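Long-range contacts in putative polyketide synthase (Brevibacillus brevis, PDB 5HU7), which probably catalyses the dehydration of 3-hydroxyacyl intermediates as the dehydratase domain of a trans-AT polyketide synthase: residues R168-I179 with E214-T225; V138-P146 with E279-R290. All blocks are in the same frame, centred on the assembly; numbering follows the deposited sequence.

Contact 1: residues R168-I179 with E214-T225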
# COMPACT_ATOMS: atom_id res chain seq x y z
N ARG A 168 -47.97 3.98 4.45
CA ARG A 168 -47.54 5.23 3.82
C ARG A 168 -47.02 4.97 2.39
O ARG A 168 -46.37 3.96 2.14
CB ARG A 168 -46.46 5.91 4.68
CG ARG A 168 -46.11 7.35 4.29
CD ARG A 168 -47.08 8.38 4.86
NE ARG A 168 -46.80 9.72 4.34
CZ ARG A 168 -47.48 10.82 4.66
NH1 ARG A 168 -47.15 11.99 4.14
NH2 ARG A 168 -48.50 10.75 5.52
N GLY A 169 -47.33 5.88 1.47
CA GLY A 169 -46.94 5.79 0.07
C GLY A 169 -45.48 6.12 -0.21
O GLY A 169 -44.82 5.39 -0.96
N MET A 170 -44.97 7.23 0.35
CA MET A 170 -43.58 7.65 0.14
C MET A 170 -42.60 6.64 0.76
O MET A 170 -41.66 6.21 0.09
CB MET A 170 -43.34 9.06 0.73
CG MET A 170 -41.99 9.67 0.31
SD MET A 170 -41.28 10.86 1.47
CE MET A 170 -39.67 11.15 0.69
N ALA A 171 -42.82 6.28 2.04
CA ALA A 171 -41.95 5.36 2.78
C ALA A 171 -42.42 3.91 2.69
O ALA A 171 -43.61 3.66 2.83
CB ALA A 171 -41.88 5.78 4.24
N ASP A 172 -41.48 2.97 2.48
CA ASP A 172 -41.70 1.51 2.45
C ASP A 172 -40.37 0.82 2.14
O ASP A 172 -39.64 1.28 1.26
CB ASP A 172 -42.76 1.06 1.42
CG ASP A 172 -43.18 -0.40 1.56
OD1 ASP A 172 -43.08 -0.95 2.68
OD2 ASP A 172 -43.64 -0.98 0.55
N HIS A 173 -40.05 -0.27 2.86
CA HIS A 173 -38.77 -0.99 2.72
C HIS A 173 -38.99 -2.51 2.61
O HIS A 173 -40.13 -2.99 2.68
CB HIS A 173 -37.88 -0.66 3.93
CG HIS A 173 -36.41 -0.71 3.66
ND1 HIS A 173 -35.81 0.16 2.76
CD2 HIS A 173 -35.45 -1.50 4.20
CE1 HIS A 173 -34.52 -0.16 2.75
NE2 HIS A 173 -34.26 -1.14 3.62
N SER A 174 -37.90 -3.26 2.42
CA SER A 174 -37.90 -4.72 2.32
C SER A 174 -37.68 -5.41 3.68
O SER A 174 -38.64 -5.98 4.21
CB SER A 174 -36.86 -5.19 1.30
OG SER A 174 -36.71 -6.60 1.25
N GLU A 175 -36.43 -5.37 4.24
CA GLU A 175 -36.12 -6.10 5.48
C GLU A 175 -35.81 -5.22 6.73
O GLU A 175 -35.18 -4.16 6.67
CB GLU A 175 -34.99 -7.11 5.25
CG GLU A 175 -33.58 -6.55 5.15
CD GLU A 175 -32.53 -7.64 5.07
OE1 GLU A 175 -31.46 -7.48 5.71
OE2 GLU A 175 -32.79 -8.68 4.42
N PHE A 176 -36.30 -5.72 7.89
CA PHE A 176 -36.18 -5.14 9.23
C PHE A 176 -35.60 -6.27 10.11
O PHE A 176 -36.05 -6.48 11.25
CB PHE A 176 -37.58 -4.72 9.75
CG PHE A 176 -38.34 -3.77 8.85
CD1 PHE A 176 -38.78 -4.17 7.60
CD2 PHE A 176 -38.70 -2.50 9.30
CE1 PHE A 176 -39.41 -3.28 6.75
CE2 PHE A 176 -39.40 -1.63 8.47
CZ PHE A 176 -39.74 -2.02 7.19
N GLN A 177 -34.61 -7.03 9.55
CA GLN A 177 -33.97 -8.17 10.21
C GLN A 177 -33.04 -7.72 11.34
O GLN A 177 -32.83 -8.46 12.30
CB GLN A 177 -33.18 -9.03 9.19
CG GLN A 177 -34.08 -9.91 8.30
CD GLN A 177 -33.35 -10.51 7.10
OE1 GLN A 177 -32.16 -10.24 6.84
NE2 GLN A 177 -34.05 -11.33 6.33
N GLY A 178 -32.50 -6.51 11.22
CA GLY A 178 -31.63 -5.97 12.25
C GLY A 178 -32.32 -5.31 13.43
O GLY A 178 -31.66 -5.01 14.42
N ILE A 179 -33.66 -5.11 13.38
CA ILE A 179 -34.43 -4.42 14.42
C ILE A 179 -35.08 -5.36 15.41
O ILE A 179 -35.98 -6.07 15.01
CB ILE A 179 -35.52 -3.52 13.74
CG1 ILE A 179 -34.85 -2.51 12.78
CG2 ILE A 179 -36.41 -2.78 14.79
CD1 ILE A 179 -35.81 -1.63 12.11
N GLU A 214 -29.41 -0.73 6.58
CA GLU A 214 -30.64 -1.48 6.29
C GLU A 214 -31.61 -1.46 7.50
O GLU A 214 -32.80 -1.78 7.33
CB GLU A 214 -30.36 -2.94 5.84
CG GLU A 214 -29.16 -3.16 4.92
CD GLU A 214 -28.97 -2.20 3.76
OE1 GLU A 214 -29.83 -2.20 2.85
OE2 GLU A 214 -27.94 -1.49 3.74
N SER A 215 -31.09 -1.13 8.72
CA SER A 215 -31.85 -1.06 9.96
C SER A 215 -32.26 0.36 10.32
O SER A 215 -33.35 0.56 10.85
CB SER A 215 -31.00 -1.60 11.10
OG SER A 215 -30.53 -2.91 10.81
N LEU A 216 -31.37 1.31 10.10
CA LEU A 216 -31.59 2.71 10.41
C LEU A 216 -32.57 3.38 9.47
O LEU A 216 -33.45 4.10 9.92
CB LEU A 216 -30.25 3.47 10.38
CG LEU A 216 -29.29 3.16 11.54
CD1 LEU A 216 -27.99 3.93 11.38
CD2 LEU A 216 -29.89 3.49 12.87
N LEU A 217 -32.43 3.14 8.18
CA LEU A 217 -33.32 3.74 7.18
C LEU A 217 -34.83 3.53 7.49
O LEU A 217 -35.51 4.53 7.67
CB LEU A 217 -32.95 3.26 5.77
CG LEU A 217 -33.82 3.77 4.61
CD1 LEU A 217 -33.97 5.31 4.64
CD2 LEU A 217 -33.24 3.31 3.29
N PRO A 218 -35.35 2.30 7.69
CA PRO A 218 -36.78 2.17 8.07
C PRO A 218 -37.13 2.90 9.38
O PRO A 218 -38.24 3.42 9.53
CB PRO A 218 -37.00 0.65 8.19
CG PRO A 218 -35.67 0.03 8.21
CD PRO A 218 -34.72 0.97 7.51
N SER A 219 -36.15 2.98 10.30
CA SER A 219 -36.28 3.67 11.59
C SER A 219 -36.34 5.19 11.42
O SER A 219 -37.07 5.84 12.18
CB SER A 219 -35.11 3.30 12.51
OG SER A 219 -34.91 1.89 12.61
N THR A 220 -35.56 5.77 10.48
CA THR A 220 -35.61 7.21 10.23
C THR A 220 -36.93 7.55 9.55
O THR A 220 -37.56 8.55 9.91
CB THR A 220 -34.41 7.76 9.44
OG1 THR A 220 -34.38 7.27 8.09
CG2 THR A 220 -33.07 7.51 10.12
N ARG A 221 -37.38 6.69 8.63
CA ARG A 221 -38.67 6.86 7.95
C ARG A 221 -39.83 6.83 8.95
O ARG A 221 -40.80 7.57 8.79
CB ARG A 221 -38.88 5.79 6.88
CG ARG A 221 -37.98 5.97 5.68
CD ARG A 221 -38.00 4.73 4.83
NE ARG A 221 -37.27 4.89 3.57
CZ ARG A 221 -37.06 3.92 2.69
NH1 ARG A 221 -37.53 2.69 2.92
NH2 ARG A 221 -36.38 4.16 1.58
N TYR A 222 -39.72 5.98 9.99
CA TYR A 222 -40.72 5.89 11.05
C TYR A 222 -40.76 7.20 11.87
O TYR A 222 -41.83 7.64 12.26
CB TYR A 222 -40.46 4.66 11.95
CG TYR A 222 -41.39 4.57 13.14
CD1 TYR A 222 -42.76 4.73 12.99
CD2 TYR A 222 -40.90 4.36 14.42
CE1 TYR A 222 -43.61 4.73 14.09
CE2 TYR A 222 -41.74 4.35 15.53
CZ TYR A 222 -43.11 4.52 15.35
OH TYR A 222 -43.99 4.49 16.41
N LEU A 223 -39.59 7.82 12.11
CA LEU A 223 -39.54 9.11 12.82
C LEU A 223 -40.17 10.21 11.93
O LEU A 223 -41.05 10.95 12.39
CB LEU A 223 -38.08 9.47 13.17
CG LEU A 223 -37.85 10.81 13.89
CD1 LEU A 223 -38.66 10.92 15.18
CD2 LEU A 223 -36.37 11.03 14.16
N ILE A 224 -39.72 10.28 10.66
CA ILE A 224 -40.18 11.26 9.66
C ILE A 224 -41.70 11.20 9.43
O ILE A 224 -42.33 12.26 9.46
CB ILE A 224 -39.36 11.11 8.34
CG1 ILE A 224 -37.89 11.59 8.56
CG2 ILE A 224 -40.01 11.90 7.19
CD1 ILE A 224 -36.88 11.07 7.54
N THR A 225 -42.29 9.99 9.22
CA THR A 225 -43.75 9.86 8.99
C THR A 225 -44.64 10.21 10.20
O THR A 225 -45.77 10.67 10.00
CB THR A 225 -44.11 8.45 8.47
OG1 THR A 225 -43.64 7.45 9.39
CG2 THR A 225 -43.59 8.19 7.05
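A chi1 of -151° carries the His173 ring to the far side from its amide nitrogen and out over helix 212-227, where Arg221, extended from CG to NE, brings its guanidinium alongside. Arg221 NH1 makes a weak hydrogen bond to His173 ND1 at 3.1 Å; its poor N-H...N angle of 120° accords with planes standing 72° apart. Leu217 steadies both partners: its CG lies over the centre of one guanidinium face, while CD2 comes within 3.7 Å of His173 CE1. Pro218 CD sits over one face of the imidazole, offset toward the rim. With an alanine here in place of His173, Arg221 NH1 is likely to lose its ring-nitrogen acceptor, and Leu217 CD2 and Pro218 CD their neighbour. The helix begins at a stretch resembling the HPxxxD-type motif of double-hotdog dehydratases, and Glu214 lies where relatives carry their catalytic aspartate. Its inner side rests on strands 188-193 and 258-263; residues 168-179, the loop between helix 158-167 and strand 179-185, drape along another flank. Pro218, which has no N-H to give to the preceding turn, kinks the helix and offers its ring to the loop, CB meeting Phe176 CE2 at 3.3 Å; Leu165 touches both residues. Toward the N-terminal end, Gly178 CA passes 3.6 Å from Ser215 OG, where a beta carbon would clash. Ile179 CD1 reaches Ser219 OG at 3.7 Å, a hydroxyl that itself donates to Ser215 O. At the other end, Ala171 CB packs on Arg221 CB at 4.0 Å, and Thr225 CG2 on Arg168 CG.

Contact 2: residues V138-P146 with E279-R290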
# COMPACT_ATOMS: atom_id res chain seq x y z
N VAL A 138 -12.08 13.93 25.39
CA VAL A 138 -11.95 14.11 26.83
C VAL A 138 -13.18 13.68 27.63
O VAL A 138 -13.07 13.42 28.83
CB VAL A 138 -11.55 15.56 27.19
CG1 VAL A 138 -10.20 15.93 26.54
CG2 VAL A 138 -12.63 16.57 26.81
N GLU A 139 -14.36 13.70 27.00
CA GLU A 139 -15.59 13.28 27.62
C GLU A 139 -16.45 12.51 26.63
O GLU A 139 -17.10 13.13 25.79
CB GLU A 139 -16.33 14.52 28.17
CG GLU A 139 -17.31 14.20 29.30
CD GLU A 139 -17.98 15.43 29.90
OE1 GLU A 139 -18.25 16.39 29.14
OE2 GLU A 139 -18.22 15.43 31.13
N VAL A 140 -16.42 11.17 26.69
CA VAL A 140 -17.23 10.31 25.79
C VAL A 140 -18.68 10.36 26.29
O VAL A 140 -18.91 10.15 27.48
CB VAL A 140 -16.67 8.86 25.70
CG1 VAL A 140 -17.64 7.92 24.98
CG2 VAL A 140 -15.31 8.87 25.01
N PRO A 141 -19.66 10.73 25.44
CA PRO A 141 -21.04 10.84 25.94
C PRO A 141 -21.74 9.50 26.16
O PRO A 141 -21.29 8.44 25.71
CB PRO A 141 -21.73 11.71 24.90
CG PRO A 141 -21.01 11.47 23.65
CD PRO A 141 -19.59 11.05 24.00
N THR A 142 -22.81 9.55 26.91
CA THR A 142 -23.61 8.38 27.26
C THR A 142 -25.08 8.66 27.13
O THR A 142 -25.51 9.82 27.09
CB THR A 142 -23.33 7.97 28.71
OG1 THR A 142 -23.74 9.05 29.54
CG2 THR A 142 -21.88 7.65 28.98
N LEU A 143 -25.86 7.60 27.11
CA LEU A 143 -27.32 7.66 27.08
C LEU A 143 -27.82 6.95 28.30
O LEU A 143 -27.23 5.96 28.71
CB LEU A 143 -27.86 6.93 25.83
CG LEU A 143 -27.48 7.52 24.48
CD1 LEU A 143 -28.17 6.77 23.37
CD2 LEU A 143 -27.84 9.01 24.39
N ASP A 144 -28.88 7.48 28.89
CA ASP A 144 -29.55 6.86 30.03
C ASP A 144 -30.66 6.03 29.35
O ASP A 144 -31.72 6.55 29.04
CB ASP A 144 -30.09 7.95 30.97
CG ASP A 144 -30.71 7.44 32.27
OD1 ASP A 144 -30.72 6.21 32.50
OD2 ASP A 144 -31.16 8.29 33.08
N LEU A 145 -30.35 4.77 29.03
CA LEU A 145 -31.28 3.90 28.28
C LEU A 145 -32.58 3.63 29.03
O LEU A 145 -33.64 3.89 28.45
CB LEU A 145 -30.62 2.58 27.83
CG LEU A 145 -29.44 2.73 26.87
CD1 LEU A 145 -28.75 1.40 26.67
CD2 LEU A 145 -29.88 3.32 25.56
N PRO A 146 -32.55 3.22 30.31
CA PRO A 146 -33.82 3.03 31.06
C PRO A 146 -34.74 4.25 31.07
O PRO A 146 -35.95 4.11 30.86
CB PRO A 146 -33.35 2.69 32.47
CG PRO A 146 -32.02 2.14 32.31
CD PRO A 146 -31.39 2.89 31.17
N GLU A 279 -27.14 8.68 17.49
CA GLU A 279 -26.18 8.22 18.48
C GLU A 279 -26.28 6.70 18.54
O GLU A 279 -27.37 6.16 18.68
CB GLU A 279 -26.46 8.86 19.84
CG GLU A 279 -25.86 10.25 19.90
CD GLU A 279 -26.58 11.26 20.77
OE1 GLU A 279 -27.81 11.38 20.65
OE2 GLU A 279 -25.90 11.95 21.55
N LEU A 280 -25.14 6.03 18.40
CA LEU A 280 -25.04 4.59 18.40
C LEU A 280 -24.28 4.20 19.65
O LEU A 280 -23.16 4.65 19.82
CB LEU A 280 -24.29 4.12 17.14
CG LEU A 280 -24.86 4.60 15.81
CD1 LEU A 280 -24.03 4.10 14.66
CD2 LEU A 280 -26.30 4.12 15.61
N CYS A 281 -24.91 3.41 20.54
CA CYS A 281 -24.30 3.02 21.79
C CYS A 281 -24.36 1.51 22.02
O CYS A 281 -25.03 0.79 21.28
CB CYS A 281 -24.98 3.77 22.92
SG CYS A 281 -26.67 3.22 23.24
N ASP A 282 -23.64 1.06 23.05
CA ASP A 282 -23.60 -0.34 23.52
C ASP A 282 -24.78 -0.60 24.48
O ASP A 282 -25.64 0.26 24.62
CB ASP A 282 -22.22 -0.67 24.16
CG ASP A 282 -21.86 0.09 25.43
OD1 ASP A 282 -22.74 0.76 26.00
OD2 ASP A 282 -20.68 0.01 25.85
N GLU A 283 -24.81 -1.80 25.12
CA GLU A 283 -25.84 -2.23 26.10
C GLU A 283 -25.94 -1.29 27.31
O GLU A 283 -27.01 -1.18 27.89
CB GLU A 283 -25.49 -3.62 26.69
CG GLU A 283 -25.47 -4.79 25.73
CD GLU A 283 -25.25 -6.12 26.42
OE1 GLU A 283 -24.11 -6.38 26.87
OE2 GLU A 283 -26.22 -6.92 26.51
N ALA A 284 -24.80 -0.70 27.73
CA ALA A 284 -24.72 0.20 28.88
C ALA A 284 -25.01 1.68 28.56
O ALA A 284 -25.02 2.50 29.47
CB ALA A 284 -23.33 0.10 29.50
N GLY A 285 -25.24 2.04 27.31
CA GLY A 285 -25.51 3.42 26.95
C GLY A 285 -24.28 4.22 26.58
O GLY A 285 -24.41 5.40 26.25
N ARG A 286 -23.06 3.62 26.63
CA ARG A 286 -21.84 4.33 26.24
C ARG A 286 -21.82 4.51 24.71
O ARG A 286 -21.78 3.52 23.97
CB ARG A 286 -20.56 3.62 26.74
CG ARG A 286 -19.26 4.40 26.42
CD ARG A 286 -18.02 3.83 27.11
NE ARG A 286 -18.01 4.06 28.56
CZ ARG A 286 -17.65 5.19 29.17
NH1 ARG A 286 -17.25 6.24 28.46
NH2 ARG A 286 -17.68 5.28 30.49
N ILE A 287 -21.85 5.77 24.26
CA ILE A 287 -21.89 6.08 22.83
C ILE A 287 -20.51 5.82 22.19
O ILE A 287 -19.49 6.27 22.70
CB ILE A 287 -22.36 7.54 22.61
CG1 ILE A 287 -23.81 7.68 23.07
CG2 ILE A 287 -22.22 7.95 21.13
CD1 ILE A 287 -24.25 9.02 23.33
N GLY A 288 -20.53 5.09 21.09
CA GLY A 288 -19.35 4.79 20.30
C GLY A 288 -19.25 5.65 19.06
O GLY A 288 -18.15 5.88 18.57
N ILE A 289 -20.42 6.07 18.48
CA ILE A 289 -20.49 6.88 17.27
C ILE A 289 -21.65 7.88 17.36
O ILE A 289 -22.78 7.51 17.65
CB ILE A 289 -20.68 6.01 15.99
CG1 ILE A 289 -19.59 4.91 15.83
CG2 ILE A 289 -20.72 6.90 14.74
CD1 ILE A 289 -19.99 3.77 14.97
N ARG A 290 -21.37 9.12 17.04
CA ARG A 290 -22.36 10.19 17.01
C ARG A 290 -22.33 10.83 15.61
O ARG A 290 -21.26 11.18 15.14
CB ARG A 290 -22.07 11.20 18.09
CG ARG A 290 -22.77 12.54 17.91
CD ARG A 290 -22.50 13.46 19.07
NE ARG A 290 -23.17 13.03 20.28
CZ ARG A 290 -23.07 13.63 21.46
NH1 ARG A 290 -22.28 14.69 21.62
NH2 ARG A 290 -23.75 13.17 22.51
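Gly285 O is met twice by the segment 138-146: Leu143 N donates to it at 2.8 Å (N-H...O angle 149°), and Thr142 CA makes a CA-H...O contact with it at 3.2 Å. A second backbone bond, from Ile287 N to Pro141 O at 3.1 Å, completes a single antiparallel bridge in which Thr142 and Arg286 form the non-hydrogen-bonded pair. Gly285 ends a type I turn that starts at Asp282, and its positive phi suits a residue without a side chain; a beta carbon here would also run into Leu143 O. Asp282 OD1 ties the turn down by accepting from Arg286 N, which approaches from above the carboxylate plane. In the double-hotdog dehydratase fold, this turn links strands 276-281 and 287-298, and the chain coming from the first hotdog half runs antiparallel along residues 285-287 just before helix 145-150. Gly288 and Ile289, both opposite Leu280, make a classic beta bulge where the chain turns its corner. On the side facing the sheet Leu143 and Ile287 meet at about a right angle, CG to CD1 3.7 Å, and Cys281 SG touches both Leu143 CD1 and Leu145 CD2. Pro141 lays CG over one face of the Arg290 guanidinium, offset toward its rim and 3.4 Å from NH2. That group is held in turn by a salt bridge from Arg290 NH2 to Glu279 OE2 at 2.7 Å. Arg286, bent at chi3 (-71°), turns back toward the neighbouring chain, where Val140 CB stands at the edge of its guanidinium, 3.8 Å from NH1.

Overall arrangement
Both contacts fall in the C-terminal half of the domain, probably its second hotdog, yet they do not touch: their centres are 23 Å apart and their nearest atoms about 5 Å. Strand 258-263 connects them. Ala259 and Ile261 meet side chains of helix 212-227, whereas Tyr258 and Leu260 meet Leu145 and Leu143 of contact 2, an alternation consistent with the two contacts using different faces of that strand. In chain order, contact 2 joins the entry into this half to a hairpin near its end, and both segments of contact 1 fall between those two. Contact 1 includes the probable active-site helix, with Glu214 at the position of the catalytic acid in relatives.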